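Local coordinates for NTD biosynthesis operon protein NtdA (Bacillus subtilis subsp. subtilis, PDB 4K2M), which catalyses the reversible pyridoxal phosphate-dependent transamination of 3-dehydroglucose 6-phosphate to kanosamine 6-phosphate, with glutamate as amino donor, in antibiotic biosynthesis, at residues 77-90 with 300-312. Residues are numbered along the deposited sequence; the frame is centred on the assembly and turned at random. Where two conformers were deposited one is given.
Sequences LITNDEVEDILNTL and LQAAIGLERMKYL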
ATOM      1  N   LEU A  77     -10.583  -7.027 -17.315  1.00 17.54           N
ATOM      2  CA  LEU A  77      -9.959  -7.921 -16.348  1.00 14.89           C
ATOM      3  C   LEU A  77     -10.848  -8.129 -15.124  1.00 20.58           C
ATOM      4  O   LEU A  77     -10.551  -8.957 -14.263  1.00 19.74           O
ATOM      5  CB  LEU A  77      -8.585  -7.401 -15.920  1.00 18.75           C
ATOM      6  CG  LEU A  77      -7.514  -7.468 -16.998  1.00 23.12           C
ATOM      7  CD1 LEU A  77      -6.193  -6.902 -16.481  1.00 17.61           C
ATOM      8  CD2 LEU A  77      -7.336  -8.905 -17.448  1.00 25.37           C
ATOM      9  N   ILE A  78     -11.938  -7.379 -15.038  1.00 17.08           N
ATOM     10  CA  ILE A  78     -12.864  -7.578 -13.937  1.00 15.46           C
ATOM     11  C   ILE A  78     -14.254  -7.726 -14.546  1.00 17.34           C
ATOM     12  O   ILE A  78     -14.665  -6.893 -15.342  1.00 19.60           O
ATOM     13  CB  ILE A  78     -12.773  -6.441 -12.884  1.00 19.95           C
ATOM     14  CG1 ILE A  78     -13.660  -6.754 -11.674  1.00 21.43           C
ATOM     15  CG2 ILE A  78     -13.127  -5.076 -13.484  1.00 16.30           C
ATOM     16  CD1 ILE A  78     -13.661  -5.644 -10.602  1.00 22.52           C
ATOM     17  N   THR A  79     -14.952  -8.809 -14.213  1.00 16.14           N
ATOM     18  CA  THR A  79     -16.250  -9.105 -14.847  1.00 16.80           C
ATOM     19  C   THR A  79     -17.395  -8.428 -14.127  1.00 21.45           C
ATOM     20  O   THR A  79     -17.229  -7.961 -12.992  1.00 15.90           O
ATOM     21  CB  THR A  79     -16.521 -10.621 -14.889  1.00 18.83           C
ATOM     22  OG1 THR A  79     -16.662 -11.117 -13.549  1.00 19.05           O
ATOM     23  CG2 THR A  79     -15.367 -11.341 -15.578  1.00 24.08           C
ATOM     24  N   ASN A  80     -18.562  -8.367 -14.767  1.00 18.28           N
ATOM     25  CA  ASN A  80     -19.715  -7.774 -14.108  1.00 20.26           C
ATOM     26  C   ASN A  80     -20.070  -8.537 -12.833  1.00 17.20           C
ATOM     27  O   ASN A  80     -20.470  -7.941 -11.833  1.00 19.23           O
ATOM     28  CB  ASN A  80     -20.928  -7.713 -15.054  1.00 26.00           C
ATOM     29  CG  ASN A  80     -20.762  -6.686 -16.164  1.00 31.27           C
ATOM     30  OD1 ASN A  80     -19.957  -5.760 -16.060  1.00 35.99           O
ATOM     31  ND2 ASN A  80     -21.541  -6.844 -17.237  1.00 46.35           N
ATOM     32  N   ASP A  81     -19.935  -9.860 -12.862  1.00 17.32           N
ATOM     33  CA  ASP A  81     -20.247 -10.660 -11.679  1.00 20.84           C
ATOM     34  C   ASP A  81     -19.306 -10.342 -10.509  1.00 24.55           C
ATOM     35  O   ASP A  81     -19.721 -10.293  -9.347  1.00 20.68           O
ATOM     36  CB  ASP A  81     -20.238 -12.158 -11.999  1.00 19.16           C
ATOM     37  CG  ASP A  81     -21.504 -12.612 -12.735  1.00 32.28           C
ATOM     38  OD1 ASP A  81     -22.448 -11.799 -12.882  1.00 27.95           O
ATOM     39  OD2 ASP A  81     -21.549 -13.791 -13.153  1.00 39.74           O
ATOM     40  N   GLU A  82     -18.039 -10.107 -10.816  1.00 17.73           N
ATOM     41  CA  GLU A  82     -17.096  -9.734  -9.762  1.00 14.77           C
ATOM     42  C   GLU A  82     -17.484  -8.395  -9.164  1.00 15.68           C
ATOM     43  O   GLU A  82     -17.471  -8.226  -7.937  1.00 19.07           O
ATOM     44  CB  GLU A  82     -15.665  -9.681 -10.304  1.00 19.51           C
ATOM     45  CG  GLU A  82     -15.065 -11.045 -10.595  1.00 22.61           C
ATOM     46  CD  GLU A  82     -13.726 -10.942 -11.291  1.00 27.14           C
ATOM     47  OE1 GLU A  82     -13.715 -10.856 -12.539  1.00 24.20           O
ATOM     48  OE2 GLU A  82     -12.693 -10.952 -10.589  1.00 21.62           O
ATOM     49  N   VAL A  83     -17.849  -7.444 -10.022  1.00 15.61           N
ATOM     50  CA  VAL A  83     -18.211  -6.107  -9.558  1.00 16.98           C
ATOM     51  C   VAL A  83     -19.396  -6.206  -8.614  1.00 23.37           C
ATOM     52  O   VAL A  83     -19.422  -5.560  -7.563  1.00 17.89           O
ATOM     53  CB  VAL A  83     -18.511  -5.142 -10.724  1.00 19.01           C
ATOM     54  CG1 VAL A  83     -19.106  -3.833 -10.209  1.00 20.44           C
ATOM     55  CG2 VAL A  83     -17.231  -4.846 -11.502  1.00 23.27           C
ATOM     56  N   GLU A  84     -20.370  -7.039  -8.974  1.00 20.53           N
ATOM     57  CA  GLU A  84     -21.533  -7.242  -8.119  1.00 19.75           C
ATOM     58  C   GLU A  84     -21.147  -7.846  -6.762  1.00 17.77           C
ATOM     59  O   GLU A  84     -21.587  -7.353  -5.714  1.00 19.91           O
ATOM     60  CB  GLU A  84     -22.577  -8.114  -8.838  1.00 20.69           C
ATOM     61  CG  GLU A  84     -23.817  -8.408  -8.010  1.00 35.04           C
ATOM     62  CD  GLU A  84     -24.937  -9.016  -8.844  1.00 65.55           C
ATOM     63  OE1 GLU A  84     -24.734  -9.207 -10.062  1.00 67.28           O
ATOM     64  OE2 GLU A  84     -26.020  -9.291  -8.284  1.00 65.76           O
ATOM     65  N   ASP A  85     -20.317  -8.891  -6.779  1.00 16.71           N
ATOM     66  CA  ASP A  85     -19.834  -9.514  -5.549  1.00 22.49           C
ATOM     67  C   ASP A  85     -19.092  -8.511  -4.673  1.00 20.79           C
ATOM     68  O   ASP A  85     -19.237  -8.523  -3.450  1.00 20.81           O
ATOM     69  CB  ASP A  85     -18.885 -10.679  -5.853  1.00 21.46           C
ATOM     70  CG  ASP A  85     -19.601 -11.891  -6.423  1.00 38.97           C
ATOM     71  OD1 ASP A  85     -20.845 -11.950  -6.332  1.00 28.18           O
ATOM     72  OD2 ASP A  85     -18.912 -12.791  -6.950  1.00 36.55           O
ATOM     73  N   ILE A  86     -18.266  -7.677  -5.302  1.00 18.73           N
ATOM     74  CA  ILE A  86     -17.431  -6.728  -4.557  1.00 18.96           C
ATOM     75  C   ILE A  86     -18.281  -5.631  -3.927  1.00 21.15           C
ATOM     76  O   ILE A  86     -18.105  -5.290  -2.758  1.00 21.35           O
ATOM     77  CB  ILE A  86     -16.327  -6.130  -5.456  1.00 15.08           C
ATOM     78  CG1 ILE A  86     -15.305  -7.213  -5.831  1.00 17.78           C
ATOM     79  CG2 ILE A  86     -15.631  -4.964  -4.772  1.00 14.22           C
ATOM     80  CD1 ILE A  86     -14.483  -6.856  -7.082  1.00 14.94           C
ATOM     81  N   LEU A  87     -19.221  -5.089  -4.688  1.00 17.41           N
ATOM     82  CA  LEU A  87     -20.135  -4.086  -4.143  1.00 21.44           C
ATOM     83  C   LEU A  87     -20.928  -4.647  -2.966  1.00 21.15           C
ATOM     84  O   LEU A  87     -21.192  -3.934  -1.994  1.00 22.77           O
ATOM     85  CB  LEU A  87     -21.074  -3.562  -5.223  1.00 22.25           C
ATOM     86  CG  LEU A  87     -20.430  -2.638  -6.247  1.00 24.28           C
ATOM     87  CD1 LEU A  87     -21.387  -2.371  -7.409  1.00 22.64           C
ATOM     88  CD2 LEU A  87     -20.030  -1.316  -5.592  1.00 24.40           C
ATOM     89  N   ASN A  88     -21.305  -5.918  -3.063  1.00 21.78           N
ATOM     90  CA  ASN A  88     -22.007  -6.607  -1.981  1.00 25.40           C
ATOM     91  C   ASN A  88     -21.189  -6.715  -0.696  1.00 24.68           C
ATOM     92  O   ASN A  88     -21.697  -6.435   0.392  1.00 23.87           O
ATOM     93  CB  ASN A  88     -22.458  -8.008  -2.419  1.00 29.57           C
ATOM     94  CG  ASN A  88     -23.738  -7.982  -3.230  1.00 34.70           C
ATOM     95  OD1 ASN A  88     -24.556  -7.076  -3.077  1.00 37.01           O
ATOM     96  ND2 ASN A  88     -23.916  -8.974  -4.103  1.00 35.08           N
ATOM     97  N   THR A  89     -19.931  -7.132  -0.815  0.64 23.78           N
ATOM     98  CA  THR A  89     -19.090  -7.266   0.371  0.64 23.66           C
ATOM     99  C   THR A  89     -18.736  -5.894   0.965  0.64 24.14           C
ATOM    100  O   THR A  89     -18.661  -5.743   2.185  0.64 26.08           O
ATOM    101  CB  THR A  89     -17.819  -8.145   0.132  0.64 28.05           C
ATOM    102  OG1 THR A  89     -17.343  -8.653   1.387  0.64 29.07           O
ATOM    103  CG2 THR A  89     -16.699  -7.352  -0.537  0.64 27.32           C
ATOM    104  N   LEU A  90     -18.555  -4.893   0.107  1.00 21.03           N
ATOM    105  CA  LEU A  90     -18.207  -3.553   0.572  1.00 20.04           C
ATOM    106  C   LEU A  90     -19.387  -2.905   1.284  1.00 21.33           C
ATOM    107  O   LEU A  90     -19.211  -2.049   2.147  1.00 16.62           O
ATOM    108  CB  LEU A  90     -17.731  -2.677  -0.584  1.00 21.67           C
ATOM    109  CG  LEU A  90     -16.420  -3.165  -1.210  1.00 27.77           C
ATOM    110  CD1 LEU A  90     -15.891  -2.166  -2.232  1.00 29.67           C
ATOM    111  CD2 LEU A  90     -15.353  -3.477  -0.135  1.00 26.31           C
ATOM    112  N   LEU A 300      -9.748  -4.030   3.763  1.00 13.80           N
ATOM    113  CA  LEU A 300     -10.705  -3.815   2.676  1.00 15.64           C
ATOM    114  C   LEU A 300     -10.312  -4.655   1.465  1.00 15.52           C
ATOM    115  O   LEU A 300     -11.161  -5.309   0.849  1.00 14.53           O
ATOM    116  CB  LEU A 300     -10.809  -2.330   2.305  1.00 16.52           C
ATOM    117  CG  LEU A 300     -11.855  -2.030   1.220  1.00 17.41           C
ATOM    118  CD1 LEU A 300     -12.957  -1.154   1.774  1.00 23.81           C
ATOM    119  CD2 LEU A 300     -11.226  -1.354   0.002  1.00 26.77           C
ATOM    120  N   GLN A 301      -9.021  -4.678   1.143  1.00 16.80           N
ATOM    121  CA  GLN A 301      -8.566  -5.452  -0.011  1.00 14.88           C
ATOM    122  C   GLN A 301      -8.656  -6.951   0.230  1.00 11.18           C
ATOM    123  O   GLN A 301      -8.893  -7.718  -0.707  1.00 14.42           O
ATOM    124  CB  GLN A 301      -7.126  -5.085  -0.410  1.00 14.86           C
ATOM    125  CG  GLN A 301      -6.952  -3.671  -0.958  1.00 19.59           C
ATOM    126  CD  GLN A 301      -7.831  -3.362  -2.175  1.00 21.66           C
ATOM    127  OE1 GLN A 301      -8.231  -4.256  -2.927  1.00 17.04           O
ATOM    128  NE2 GLN A 301      -8.140  -2.080  -2.362  1.00 23.22           N
ATOM    129  N   ALA A 302      -8.440  -7.380   1.466  1.00 12.35           N
ATOM    130  CA  ALA A 302      -8.595  -8.803   1.797  1.00 13.29           C
ATOM    131  C   ALA A 302     -10.051  -9.232   1.619  1.00 15.38           C
ATOM    132  O   ALA A 302     -10.328 -10.339   1.147  1.00 15.91           O
ATOM    133  CB  ALA A 302      -8.088  -9.101   3.221  1.00 14.78           C
ATOM    134  N   ALA A 303     -10.994  -8.363   1.976  1.00 13.17           N
ATOM    135  CA  ALA A 303     -12.403  -8.687   1.759  1.00 15.47           C
ATOM    136  C   ALA A 303     -12.685  -8.821   0.267  1.00 17.95           C
ATOM    137  O   ALA A 303     -13.417  -9.712  -0.164  1.00 16.54           O
ATOM    138  CB  ALA A 303     -13.317  -7.612   2.378  1.00 14.43           C
ATOM    139  N   ILE A 304     -12.108  -7.925  -0.524  1.00 14.01           N
ATOM    140  CA  ILE A 304     -12.291  -7.973  -1.973  1.00 14.13           C
ATOM    141  C   ILE A 304     -11.624  -9.238  -2.524  1.00 16.55           C
ATOM    142  O   ILE A 304     -12.158  -9.903  -3.419  1.00 15.86           O
ATOM    143  CB  ILE A 304     -11.683  -6.723  -2.637  1.00 17.01           C
ATOM    144  CG1 ILE A 304     -12.590  -5.515  -2.396  1.00 20.42           C
ATOM    145  CG2 ILE A 304     -11.515  -6.926  -4.153  1.00 16.75           C
ATOM    146  CD1 ILE A 304     -11.981  -4.199  -2.873  1.00 19.59           C
ATOM    147  N   GLY A 305     -10.451  -9.559  -1.989  1.00 14.38           N
ATOM    148  CA  GLY A 305      -9.711 -10.736  -2.417  1.00 14.29           C
ATOM    149  C   GLY A 305     -10.483 -12.017  -2.187  1.00 20.67           C
ATOM    150  O   GLY A 305     -10.426 -12.948  -3.004  1.00 17.04           O
ATOM    151  N   LEU A 306     -11.226 -12.064  -1.084  1.00 14.22           N
ATOM    152  CA  LEU A 306     -11.994 -13.257  -0.766  1.00 14.22           C
ATOM    153  C   LEU A 306     -13.128 -13.429  -1.773  1.00 20.51           C
ATOM    154  O   LEU A 306     -13.628 -14.536  -1.961  1.00 23.55           O
ATOM    155  CB  LEU A 306     -12.524 -13.195   0.666  1.00 15.05           C
ATOM    156  CG  LEU A 306     -11.413 -13.407   1.691  1.00 15.86           C
ATOM    157  CD1 LEU A 306     -11.825 -12.962   3.085  1.00 25.42           C
ATOM    158  CD2 LEU A 306     -10.989 -14.883   1.708  1.00 19.42           C
ATOM    159  N   GLU A 307     -13.530 -12.341  -2.423  1.00 12.73           N
ATOM    160  CA  GLU A 307     -14.531 -12.449  -3.490  1.00 16.41           C
ATOM    161  C   GLU A 307     -13.884 -12.816  -4.810  1.00 16.61           C
ATOM    162  O   GLU A 307     -14.327 -13.742  -5.493  1.00 15.59           O
ATOM    163  CB  GLU A 307     -15.307 -11.143  -3.667  1.00 19.31           C
ATOM    164  CG  GLU A 307     -16.218 -10.786  -2.517  1.00 24.31           C
ATOM    165  CD  GLU A 307     -17.151 -11.918  -2.138  1.00 31.37           C
ATOM    166  OE1 GLU A 307     -17.746 -12.539  -3.048  1.00 25.13           O
ATOM    167  OE2 GLU A 307     -17.265 -12.203  -0.927  1.00 30.97           O
ATOM    168  N   ARG A 308     -12.832 -12.096  -5.189  1.00 16.03           N
ATOM    169  CA  ARG A 308     -12.259 -12.305  -6.514  1.00 14.53           C
ATOM    170  C   ARG A 308     -11.596 -13.662  -6.627  1.00 14.65           C
ATOM    171  O   ARG A 308     -11.485 -14.202  -7.723  1.00 16.41           O
ATOM    172  CB  ARG A 308     -11.288 -11.162  -6.893  1.00 11.64           C
ATOM    173  CG  ARG A 308     -12.000  -9.799  -6.958  1.00 12.77           C
ATOM    174  CD  ARG A 308     -11.176  -8.758  -7.710  1.00 17.10           C
ATOM    175  NE  ARG A 308     -11.169  -9.062  -9.138  1.00 15.56           N
ATOM    176  CZ  ARG A 308     -10.424  -8.462 -10.059  1.00 12.94           C
ATOM    177  NH1 ARG A 308      -9.576  -7.484  -9.730  1.00 15.10           N
ATOM    178  NH2 ARG A 308     -10.551  -8.839 -11.330  1.00 15.55           N
ATOM    179  N   MET A 309     -11.174 -14.224  -5.495  1.00 11.91           N
ATOM    180  CA  MET A 309     -10.504 -15.517  -5.498  1.00 12.92           C
ATOM    181  C   MET A 309     -11.431 -16.621  -5.961  1.00 16.45           C
ATOM    182  O   MET A 309     -10.962 -17.672  -6.405  1.00 16.78           O
ATOM    183  CB  MET A 309      -9.969 -15.861  -4.102  1.00 18.37           C
ATOM    184  CG  MET A 309      -8.834 -16.877  -4.102  1.00 25.95           C
ATOM    185  SD  MET A 309      -8.067 -17.011  -2.464  1.00 34.40           S
ATOM    186  CE  MET A 309      -9.254 -16.030  -1.561  1.00 17.06           C
ATOM    187  N   LYS A 310     -12.739 -16.392  -5.861  1.00 15.24           N
ATOM    188  CA  LYS A 310     -13.714 -17.405  -6.266  1.00 15.12           C
ATOM    189  C   LYS A 310     -13.638 -17.703  -7.755  1.00 18.43           C
ATOM    190  O   LYS A 310     -14.154 -18.726  -8.218  1.00 17.61           O
ATOM    191  CB  LYS A 310     -15.125 -16.952  -5.901  1.00 18.74           C
ATOM    192  CG  LYS A 310     -15.317 -16.732  -4.411  1.00 15.64           C
ATOM    193  CD  LYS A 310     -16.659 -16.073  -4.140  1.00 25.82           C
ATOM    194  CE  LYS A 310     -16.905 -15.985  -2.642  1.00 36.98           C
ATOM    195  NZ  LYS A 310     -18.203 -15.320  -2.343  1.00 44.00           N
ATOM    196  N   TYR A 311     -12.985 -16.811  -8.493  1.00 14.46           N
ATOM    197  CA  TYR A 311     -12.879 -16.909  -9.945  1.00 12.54           C
ATOM    198  C   TYR A 311     -11.539 -17.495 -10.403  1.00 16.33           C
ATOM    199  O   TYR A 311     -11.353 -17.745 -11.593  1.00 12.67           O
ATOM    200  CB  TYR A 311     -13.094 -15.520 -10.589  1.00 15.26           C
ATOM    201  CG  TYR A 311     -14.478 -14.946 -10.359  1.00 16.90           C
ATOM    202  CD1 TYR A 311     -15.443 -14.964 -11.361  1.00 24.65           C
ATOM    203  CD2 TYR A 311     -14.817 -14.390  -9.131  1.00 17.96           C
ATOM    204  CE1 TYR A 311     -16.726 -14.440 -11.132  1.00 22.06           C
ATOM    205  CE2 TYR A 311     -16.089 -13.868  -8.896  1.00 17.58           C
ATOM    206  CZ  TYR A 311     -17.032 -13.899  -9.892  1.00 24.33           C
ATOM    207  OH  TYR A 311     -18.277 -13.369  -9.612  1.00 24.16           O
ATOM    208  N   LEU A 312     -10.616 -17.738  -9.474  1.00 13.50           N
ATOM    209  CA  LEU A 312      -9.231 -18.085  -9.840  1.00 12.86           C
ATOM    210  C   LEU A 312      -9.041 -19.403 -10.606  1.00 12.84           C
ATOM    211  O   LEU A 312      -8.378 -19.432 -11.643  1.00 13.08           O
ATOM    212  CB  LEU A 312      -8.311 -18.047  -8.608  1.00 13.32           C
ATOM    213  CG  LEU A 312      -6.850 -18.445  -8.821  1.00 17.27           C
ATOM    214  CD1 LEU A 312      -6.204 -17.564  -9.900  1.00 19.45           C
ATOM    215  CD2 LEU A 312      -6.076 -18.356  -7.490  1.00 16.77           C
TER
HETATM  216  O   HOH W   1     -10.938 -12.738 -10.140  1.00 26.00           O
HETATM  217  O   HOH W   2     -15.458 -11.046   1.212  1.00 23.48           O
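Arg-308 grips Glu-82 side-on, its NE 2.8 Å and its NH2 3.1 Å from the single oxygen OE2. The acceptor lies in the guanidinium plane, yet both nitrogens approach from one face of the carboxylate, whose plane is turned 46° away. Ile-78 lays CG1 over one guanidinium face, and Ile-86 CD1 packs on the arginine's aliphatic stem. Glutamate is long enough to serve a second partner: its CG sits over the centre of the Tyr-311 ring in a CH-pi contact, 3.5 Å from the centroid. The phenol donates from OH to Asp-85 OD2 (2.8 Å), which also pairs with Arg-42. Further along these roughly antiparallel helices (140°) of the aspartate aminotransferase fold, branched aliphatic residues take over: Ile-86 CG2 meets Ile-304 CG1, and Leu-90 CD2 reaches Leu-300 CD1. Leu-94 of the second subunit packs on Ile-78 and Ile-86, at the dimer interface. Behind the ion pair, Thr-79 and Glu-82 form a capping box: Thr-79 N donates to Glu-82 OE1 (2.9 Å), and Thr-79 OG1, turned between its backbone N and carbonyl carbon (chi1 65°), accepts from Glu-82 N. One carboxylate thus serves both helices, and the charge of Arg-308 probably keeps this buried glutamate ionised.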